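Local coordinates for protein putative phosphatase (Clostridium difficile, PDB 3SD7) that probably acts as a phosphatase of the haloacid dehalogenase-like hydrolase family, with a sodium ion bound at its metal site, at residues Glu113-Lys127 with Ile228-Leu240. Residues are numbered along the deposited sequence; the frame is centred on the assembly and turned at random.
Sequences ENMKEILEMLYKNGK and IVENVESIKDILL
Val232 sets its CG1 methyl against the first turn of helix 115-124, 3.6 Å from the backbone N of Met115, where the CA atoms of the two segments come closest. The bent chain of Met115 carries CE across this valine at about a right angle and on to Ile235, 4.0 Å from its CD1. One turn later Ile118 reaches out with CG2, which lies 3.7 Å from CG of Lys236, so the aliphatic part of the lysine extends the apolar seam. Leu122, CG anti to its carbonyl carbon (chi1 -65°), puts CD2 against both Leu239 and Leu240, 3.8 Å from CB of Leu239. This inner side rests on the central sheet, Leu122 on Phe34 and Leu239 on Val32. At the far end CD2 of Leu240 lies against CE of Lys127 (3.5 Å); Lys127 NZ is held by the carbonyl of Tyr29, while the C-terminal carboxylate of Leu240 pairs with Lys26.

The outer side is looser and polar. Here Glu117 and Glu233 cross at about a right angle with OE2 of Glu117 only 3.0 Å from OE1 of Glu233, an acceptor pair that may share a proton or be eased by Lys236, whose NZ forms a salt bridge with OE2 of Glu233. A water joins ND2 of Asn114 to the backbone N of Glu233, and CE of Met121 crosses the lysine chain at a slant, 3.6 Å from CD of Lys236.

The axes of helices 115-124 and 235-239 approach to 10.8 Å and run nearly parallel, 16° apart, packing on the same face of the parallel sheet, over its middle strands, as in the Rossmann-like core of haloacid dehalogenase-type hydrolases.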
ATOM      1  N   GLU A 113      -1.882  13.272  -5.353  1.00 26.93           N
ATOM      2  CA  GLU A 113      -1.785  14.704  -5.297  1.00 30.24           C
ATOM      3  C   GLU A 113      -1.875  15.179  -3.841  1.00 27.98           C
ATOM      4  O   GLU A 113      -2.719  14.711  -3.089  1.00 27.50           O
ATOM      5  CB  GLU A 113      -2.917  15.340  -6.105  1.00 32.01           C
ATOM      6  CG  GLU A 113      -2.637  16.716  -6.499  1.00 39.50           C
ATOM      7  CD  GLU A 113      -1.592  16.790  -7.609  1.00 45.07           C
ATOM      8  OE1 GLU A 113      -0.899  17.798  -7.654  1.00 47.66           O
ATOM      9  OE2 GLU A 113      -1.466  15.833  -8.427  1.00 51.89           O
ATOM     10  N   ASN A 114      -0.958  16.070  -3.484  1.00 29.00           N
ATOM     11  CA  ASN A 114      -0.860  16.739  -2.158  1.00 29.63           C
ATOM     12  C   ASN A 114      -0.245  15.914  -1.040  1.00 28.19           C
ATOM     13  O   ASN A 114      -0.071  16.416   0.071  1.00 28.76           O
ATOM     14  CB  ASN A 114      -2.215  17.290  -1.717  1.00 32.35           C
ATOM     15  CG  ASN A 114      -2.818  18.235  -2.763  1.00 35.70           C
ATOM     16  OD1 ASN A 114      -2.115  19.083  -3.320  1.00 37.63           O
ATOM     17  ND2 ASN A 114      -4.124  18.094  -3.027  1.00 37.02           N
ATOM     18  N   MET A 115       0.112  14.680  -1.341  1.00 25.60           N
ATOM     19  CA  MET A 115       0.681  13.820  -0.300  1.00 24.98           C
ATOM     20  C   MET A 115       2.046  14.336   0.144  1.00 25.81           C
ATOM     21  O   MET A 115       2.322  14.414   1.360  1.00 24.45           O
ATOM     22  CB  MET A 115       0.745  12.377  -0.753  1.00 25.61           C
ATOM     23  CG  MET A 115       1.230  11.440   0.366  1.00 25.95           C
ATOM     24  SD  MET A 115       0.400  11.538   1.965  1.00 25.58           S
ATOM     25  CE  MET A 115      -1.178  10.699   1.590  1.00 28.04           C
ATOM     26  N   LYS A 116       2.886  14.761  -0.805  1.00 26.80           N
ATOM     27  CA  LYS A 116       4.214  15.249  -0.400  1.00 30.13           C
ATOM     28  C   LYS A 116       4.074  16.419   0.586  1.00 30.88           C
ATOM     29  O   LYS A 116       4.752  16.459   1.613  1.00 31.13           O
ATOM     30  CB  LYS A 116       5.091  15.567  -1.609  1.00 30.39           C
ATOM     31  CG  LYS A 116       6.544  15.746  -1.254  1.00 36.56           C
ATOM     32  CD  LYS A 116       7.375  16.045  -2.489  1.00 43.88           C
ATOM     33  CE  LYS A 116       8.856  15.928  -2.185  1.00 48.56           C
ATOM     34  NZ  LYS A 116       9.277  16.760  -1.026  1.00 56.08           N
ATOM     35  N   GLU A 117       3.184  17.364   0.281  1.00 31.31           N
ATOM     36  CA  GLU A 117       2.911  18.489   1.175  1.00 33.45           C
ATOM     37  C   GLU A 117       2.463  18.049   2.569  1.00 32.32           C
ATOM     38  O   GLU A 117       2.955  18.578   3.568  1.00 30.09           O
ATOM     39  CB  GLU A 117       1.850  19.443   0.581  1.00 38.14           C
ATOM     40  CG  GLU A 117       1.205  20.373   1.656  1.00 44.16           C
ATOM     41  CD  GLU A 117       0.012  21.167   1.145  1.00 56.18           C
ATOM     42  OE1 GLU A 117       0.188  21.895   0.152  1.00 57.33           O
ATOM     43  OE2 GLU A 117      -1.082  21.084   1.768  1.00 56.92           O
ATOM     44  N   ILE A 118       1.535  17.089   2.668  1.00 29.59           N
ATOM     45  CA  ILE A 118       1.066  16.710   3.996  1.00 28.47           C
ATOM     46  C   ILE A 118       2.174  15.987   4.765  1.00 25.36           C
ATOM     47  O   ILE A 118       2.329  16.212   5.962  1.00 26.68           O
ATOM     48  CB  ILE A 118      -0.285  15.939   4.013  1.00 31.99           C
ATOM     49  CG1 ILE A 118      -0.106  14.525   3.607  1.00 33.60           C
ATOM     50  CG2 ILE A 118      -1.411  16.707   3.242  1.00 34.93           C
ATOM     51  CD1 ILE A 118       0.430  13.675   4.735  1.00 41.87           C
ATOM     52  N   LEU A 119       2.963  15.148   4.087  1.00 23.51           N
ATOM     53  CA  LEU A 119       4.084  14.482   4.775  1.00 22.67           C
ATOM     54  C   LEU A 119       5.057  15.525   5.314  1.00 24.74           C
ATOM     55  O   LEU A 119       5.498  15.401   6.450  1.00 23.70           O
ATOM     56  CB  LEU A 119       4.830  13.525   3.866  1.00 24.61           C
ATOM     57  CG  LEU A 119       3.977  12.342   3.413  1.00 22.77           C
ATOM     58  CD1 LEU A 119       4.754  11.522   2.403  1.00 23.62           C
ATOM     59  CD2 LEU A 119       3.527  11.456   4.595  1.00 25.74           C
ATOM     60  N   GLU A 120       5.376  16.531   4.499  1.00 25.12           N
ATOM     61  CA  GLU A 120       6.287  17.632   4.903  1.00 28.63           C
ATOM     62  C   GLU A 120       5.692  18.364   6.129  1.00 29.28           C
ATOM     63  O   GLU A 120       6.400  18.651   7.087  1.00 30.59           O
ATOM     64  CB  GLU A 120       6.482  18.606   3.735  1.00 31.15           C
ATOM     65  CG  GLU A 120       7.363  18.043   2.597  1.00 36.11           C
ATOM     66  CD  GLU A 120       7.429  18.901   1.323  1.00 45.92           C
ATOM     67  OE1 GLU A 120       6.627  19.850   1.118  1.00 46.63           O
ATOM     68  OE2 GLU A 120       8.304  18.595   0.499  1.00 50.40           O
ATOM     69  N   MET A 121       4.383  18.608   6.110  1.00 27.90           N
ATOM     70  CA  MET A 121       3.718  19.286   7.228  1.00 28.88           C
ATOM     71  C   MET A 121       3.789  18.469   8.518  1.00 27.44           C
ATOM     72  O   MET A 121       4.059  18.999   9.601  1.00 28.24           O
ATOM     73  CB  MET A 121       2.279  19.636   6.856  1.00 30.69           C
ATOM     74  CG  MET A 121       2.217  20.727   5.801  1.00 35.85           C
ATOM     75  SD  MET A 121       0.531  20.981   5.245  1.00 47.14           S
ATOM     76  CE  MET A 121      -0.226  21.312   6.822  1.00 42.36           C
ATOM     77  N   LEU A 122       3.532  17.178   8.408  1.00 25.13           N
ATOM     78  CA  LEU A 122       3.590  16.298   9.575  1.00 23.62           C
ATOM     79  C   LEU A 122       5.022  16.237  10.143  1.00 23.58           C
ATOM     80  O   LEU A 122       5.240  16.298  11.349  1.00 22.99           O
ATOM     81  CB  LEU A 122       3.118  14.897   9.186  1.00 22.48           C
ATOM     82  CG  LEU A 122       1.652  14.778   8.764  1.00 23.94           C
ATOM     83  CD1 LEU A 122       1.388  13.345   8.210  1.00 22.92           C
ATOM     84  CD2 LEU A 122       0.726  15.080   9.910  1.00 27.61           C
ATOM     85  N   TYR A 123       5.975  16.032   9.249  1.00 23.40           N
ATOM     86  CA  TYR A 123       7.375  15.935   9.638  1.00 23.75           C
ATOM     87  C   TYR A 123       7.870  17.200  10.327  1.00 25.24           C
ATOM     88  O   TYR A 123       8.584  17.125  11.332  1.00 25.74           O
ATOM     89  CB  TYR A 123       8.180  15.661   8.404  1.00 24.67           C
ATOM     90  CG  TYR A 123       9.634  15.370   8.654  1.00 25.69           C
ATOM     91  CD1 TYR A 123      10.040  14.113   9.041  1.00 26.92           C
ATOM     92  CD2 TYR A 123      10.584  16.347   8.483  1.00 29.98           C
ATOM     93  CE1 TYR A 123      11.369  13.817   9.240  1.00 32.08           C
ATOM     94  CE2 TYR A 123      11.932  16.062   8.674  1.00 37.54           C
ATOM     95  CZ  TYR A 123      12.301  14.780   9.052  1.00 34.67           C
ATOM     96  OH  TYR A 123      13.628  14.466   9.273  1.00 38.74           O
ATOM     97  N   LYS A 124       7.496  18.353   9.785  1.00 24.69           N
ATOM     98  CA  LYS A 124       7.925  19.621  10.340  1.00 27.90           C
ATOM     99  C   LYS A 124       7.289  19.891  11.695  1.00 26.45           C
ATOM    100  O   LYS A 124       7.790  20.702  12.465  1.00 27.63           O
ATOM    101  CB  LYS A 124       7.723  20.727   9.345  1.00 30.34           C
ATOM    102  CG  LYS A 124       8.265  22.057   9.864  1.00 35.48           C
ATOM    103  CD  LYS A 124       8.820  22.931   8.812  1.00 42.02           C
ATOM    104  CE  LYS A 124      10.071  22.400   8.217  1.00 34.39           C
ATOM    105  NZ  LYS A 124      10.591  23.455   7.374  1.00 36.25           N
ATOM    106  N   ASN A 125       6.187  19.195  11.988  1.00 26.92           N
ATOM    107  CA  ASN A 125       5.554  19.304  13.288  1.00 28.00           C
ATOM    108  C   ASN A 125       6.134  18.302  14.277  1.00 27.88           C
ATOM    109  O   ASN A 125       5.681  18.215  15.422  1.00 30.60           O
ATOM    110  CB  ASN A 125       4.057  19.097  13.150  1.00 27.26           C
ATOM    111  CG  ASN A 125       3.292  19.318  14.462  1.00 28.41           C
ATOM    112  OD1 ASN A 125       2.514  18.440  14.846  1.00 32.71           O
ATOM    113  ND2 ASN A 125       3.469  20.463  15.118  1.00 28.53           N
ATOM    114  N   GLY A 126       7.147  17.566  13.850  1.00 26.78           N
ATOM    115  CA  GLY A 126       7.817  16.624  14.732  1.00 28.24           C
ATOM    116  C   GLY A 126       7.219  15.238  14.834  1.00 29.04           C
ATOM    117  O   GLY A 126       7.650  14.456  15.693  1.00 29.48           O
ATOM    118  N   LYS A 127       6.237  14.915  13.996  1.00 26.16           N
ATOM    119  CA  LYS A 127       5.631  13.584  14.067  1.00 26.84           C
ATOM    120  C   LYS A 127       6.579  12.548  13.506  1.00 24.22           C
ATOM    121  O   LYS A 127       7.366  12.833  12.606  1.00 26.15           O
ATOM    122  CB  LYS A 127       4.307  13.548  13.325  1.00 26.94           C
ATOM    123  CG  LYS A 127       3.307  14.456  13.985  1.00 31.89           C
ATOM    124  CD  LYS A 127       1.951  14.355  13.454  1.00 36.88           C
ATOM    125  CE  LYS A 127       1.080  15.486  14.033  1.00 34.55           C
ATOM    126  NZ  LYS A 127       0.981  15.598  15.532  1.00 36.60           N
ATOM    127  N   ILE A 228     -12.799   8.442   8.693  1.00 29.42           N
ATOM    128  CA  ILE A 228     -12.845   8.220   7.258  1.00 28.61           C
ATOM    129  C   ILE A 228     -12.546   9.546   6.539  1.00 30.70           C
ATOM    130  O   ILE A 228     -13.128  10.592   6.910  1.00 34.21           O
ATOM    131  CB  ILE A 228     -14.222   7.681   6.839  1.00 29.84           C
ATOM    132  CG1 ILE A 228     -14.446   6.296   7.471  1.00 30.81           C
ATOM    133  CG2 ILE A 228     -14.358   7.578   5.316  1.00 30.48           C
ATOM    134  CD1 ILE A 228     -15.833   5.731   7.235  1.00 34.00           C
ATOM    135  N   VAL A 229     -11.660   9.523   5.537  1.00 29.04           N
ATOM    136  CA  VAL A 229     -11.383  10.721   4.719  1.00 31.52           C
ATOM    137  C   VAL A 229     -11.537  10.459   3.213  1.00 30.90           C
ATOM    138  O   VAL A 229     -11.208   9.364   2.726  1.00 28.10           O
ATOM    139  CB  VAL A 229      -9.986  11.325   5.010  1.00 32.01           C
ATOM    140  CG1 VAL A 229      -9.897  11.670   6.475  1.00 35.20           C
ATOM    141  CG2 VAL A 229      -8.887  10.358   4.605  1.00 29.71           C
ATOM    142  N   GLU A 230     -12.066  11.448   2.486  0.60 31.37           N
ATOM    143  CA  GLU A 230     -12.241  11.343   1.046  0.60 31.67           C
ATOM    144  C   GLU A 230     -10.974  11.652   0.262  0.60 32.54           C
ATOM    145  O   GLU A 230     -10.720  11.037  -0.773  0.60 32.89           O
ATOM    146  CB  GLU A 230     -13.377  12.271   0.548  0.60 35.00           C
ATOM    147  CG  GLU A 230     -14.783  11.683   0.601  0.60 37.20           C
ATOM    148  CD  GLU A 230     -15.094  10.724  -0.560  0.60 39.81           C
ATOM    149  OE1 GLU A 230     -14.162  10.091  -1.118  0.60 39.04           O
ATOM    150  OE2 GLU A 230     -16.291  10.594  -0.915  0.60 38.41           O
ATOM    151  N   ASN A 231     -10.153  12.566   0.773  1.00 31.89           N
ATOM    152  CA  ASN A 231      -8.996  13.016   0.044  1.00 32.31           C
ATOM    153  C   ASN A 231      -7.792  13.220   0.941  1.00 29.69           C
ATOM    154  O   ASN A 231      -7.896  13.181   2.166  1.00 30.25           O
ATOM    155  CB  ASN A 231      -9.351  14.304  -0.696  1.00 35.31           C
ATOM    156  CG  ASN A 231     -10.009  15.312   0.199  1.00 40.17           C
ATOM    157  OD1 ASN A 231      -9.452  15.695   1.225  1.00 41.18           O
ATOM    158  ND2 ASN A 231     -11.211  15.773  -0.191  1.00 45.78           N
ATOM    159  N   VAL A 232      -6.647  13.379   0.300  1.00 30.03           N
ATOM    160  CA  VAL A 232      -5.375  13.539   0.984  1.00 28.03           C
ATOM    161  C   VAL A 232      -5.363  14.746   1.904  1.00 30.79           C
ATOM    162  O   VAL A 232      -4.936  14.651   3.061  1.00 29.36           O
ATOM    163  CB  VAL A 232      -4.227  13.593  -0.048  1.00 31.33           C
ATOM    164  CG1 VAL A 232      -2.921  14.053   0.590  1.00 28.50           C
ATOM    165  CG2 VAL A 232      -4.076  12.224  -0.742  1.00 27.97           C
ATOM    166  N   GLU A 233      -5.834  15.885   1.404  1.00 33.82           N
ATOM    167  CA  GLU A 233      -5.826  17.110   2.205  1.00 38.74           C
ATOM    168  C   GLU A 233      -6.557  16.979   3.544  1.00 37.67           C
ATOM    169  O   GLU A 233      -6.160  17.604   4.532  1.00 40.43           O
ATOM    170  CB  GLU A 233      -6.389  18.303   1.408  1.00 43.66           C
ATOM    171  CG  GLU A 233      -5.428  18.901   0.338  1.00 51.10           C
ATOM    172  CD  GLU A 233      -4.141  19.532   0.915  1.00 57.09           C
ATOM    173  OE1 GLU A 233      -3.313  20.032   0.118  1.00 62.69           O
ATOM    174  OE2 GLU A 233      -3.946  19.533   2.146  1.00 57.58           O
ATOM    175  N   SER A 234      -7.620  16.186   3.576  1.00 35.83           N
ATOM    176  CA  SER A 234      -8.373  15.980   4.817  1.00 36.47           C
ATOM    177  C   SER A 234      -7.581  15.261   5.926  1.00 36.50           C
ATOM    178  O   SER A 234      -7.976  15.318   7.086  1.00 37.54           O
ATOM    179  CB  SER A 234      -9.674  15.233   4.539  1.00 37.62           C
ATOM    180  OG  SER A 234     -10.558  16.063   3.832  1.00 39.92           O
ATOM    181  N   ILE A 235      -6.498  14.559   5.571  1.00 32.91           N
ATOM    182  CA  ILE A 235      -5.641  13.914   6.575  1.00 33.65           C
ATOM    183  C   ILE A 235      -5.112  14.965   7.591  1.00 36.90           C
ATOM    184  O   ILE A 235      -5.069  14.694   8.795  1.00 36.55           O
ATOM    185  CB  ILE A 235      -4.490  13.135   5.906  1.00 31.42           C
ATOM    186  CG1 ILE A 235      -5.068  11.926   5.160  1.00 30.25           C
ATOM    187  CG2 ILE A 235      -3.450  12.669   6.941  1.00 32.57           C
ATOM    188  CD1 ILE A 235      -4.102  11.188   4.260  1.00 31.83           C
ATOM    189  N   LYS A 236      -4.769  16.157   7.093  1.00 41.93           N
ATOM    190  CA  LYS A 236      -4.290  17.290   7.924  1.00 47.14           C
ATOM    191  C   LYS A 236      -5.242  17.662   9.047  1.00 49.81           C
ATOM    192  O   LYS A 236      -4.816  18.051  10.139  1.00 51.56           O
ATOM    193  CB  LYS A 236      -4.162  18.582   7.096  1.00 50.40           C
ATOM    194  CG  LYS A 236      -3.235  18.567   5.906  1.00 52.84           C
ATOM    195  CD  LYS A 236      -3.168  19.957   5.252  1.00 58.40           C
ATOM    196  CE  LYS A 236      -4.533  20.476   4.840  1.00 64.15           C
ATOM    197  NZ  LYS A 236      -4.423  21.657   3.932  1.00 69.19           N
ATOM    198  N   ASP A 237      -6.534  17.618   8.750  1.00 49.96           N
ATOM    199  CA  ASP A 237      -7.562  18.028   9.694  1.00 52.10           C
ATOM    200  C   ASP A 237      -7.658  17.097  10.898  1.00 49.62           C
ATOM    201  O   ASP A 237      -8.094  17.519  11.978  1.00 50.52           O
ATOM    202  CB  ASP A 237      -8.925  18.131   8.983  1.00 55.01           C
ATOM    203  CG  ASP A 237      -8.882  19.030   7.747  1.00 58.82           C
ATOM    204  OD1 ASP A 237      -7.997  19.906   7.657  1.00 66.69           O
ATOM    205  OD2 ASP A 237      -9.745  18.859   6.863  1.00 68.24           O
ATOM    206  N   ILE A 238      -7.240  15.842  10.715  1.00 42.55           N
ATOM    207  CA  ILE A 238      -7.273  14.827  11.773  1.00 40.26           C
ATOM    208  C   ILE A 238      -5.944  14.770  12.533  1.00 39.69           C
ATOM    209  O   ILE A 238      -5.911  14.641  13.758  1.00 41.04           O
ATOM    210  CB  ILE A 238      -7.541  13.429  11.162  1.00 37.88           C
ATOM    211  CG1 ILE A 238      -8.949  13.391  10.544  1.00 41.67           C
ATOM    212  CG2 ILE A 238      -7.401  12.312  12.199  1.00 36.52           C
ATOM    213  CD1 ILE A 238      -9.204  12.166   9.791  1.00 41.99           C
ATOM    214  N   LEU A 239      -4.850  14.898  11.801  1.00 35.82           N
ATOM    215  CA  LEU A 239      -3.537  14.745  12.411  1.00 36.60           C
ATOM    216  C   LEU A 239      -2.915  16.008  12.955  1.00 39.22           C
ATOM    217  O   LEU A 239      -2.061  15.931  13.838  1.00 40.39           O
ATOM    218  CB  LEU A 239      -2.601  14.091  11.412  1.00 33.04           C
ATOM    219  CG  LEU A 239      -3.060  12.729  10.970  1.00 33.92           C
ATOM    220  CD1 LEU A 239      -2.060  12.099   9.982  1.00 30.04           C
ATOM    221  CD2 LEU A 239      -3.315  11.806  12.189  1.00 35.99           C
ATOM    222  N   LEU A 240      -3.309  17.148  12.409  1.00 42.00           N
ATOM    223  CA  LEU A 240      -2.846  18.436  12.863  1.00 45.97           C
ATOM    224  C   LEU A 240      -4.104  19.189  13.349  1.00 50.48           C
ATOM    225  O   LEU A 240      -4.326  20.353  13.097  1.00 50.94           O
ATOM    226  CB  LEU A 240      -2.093  19.149  11.720  1.00 44.93           C
ATOM    227  CG  LEU A 240      -0.847  18.391  11.209  1.00 43.83           C
ATOM    228  CD1 LEU A 240      -0.347  18.894   9.868  1.00 46.07           C
ATOM    229  CD2 LEU A 240       0.298  18.426  12.233  1.00 41.54           C
ATOM    230  OXT LEU A 240      -4.984  18.617  14.011  1.00 53.49           O
TER
HETATM  231  O   HOH W   1      -6.447  16.317  -1.762  1.00 11.65           O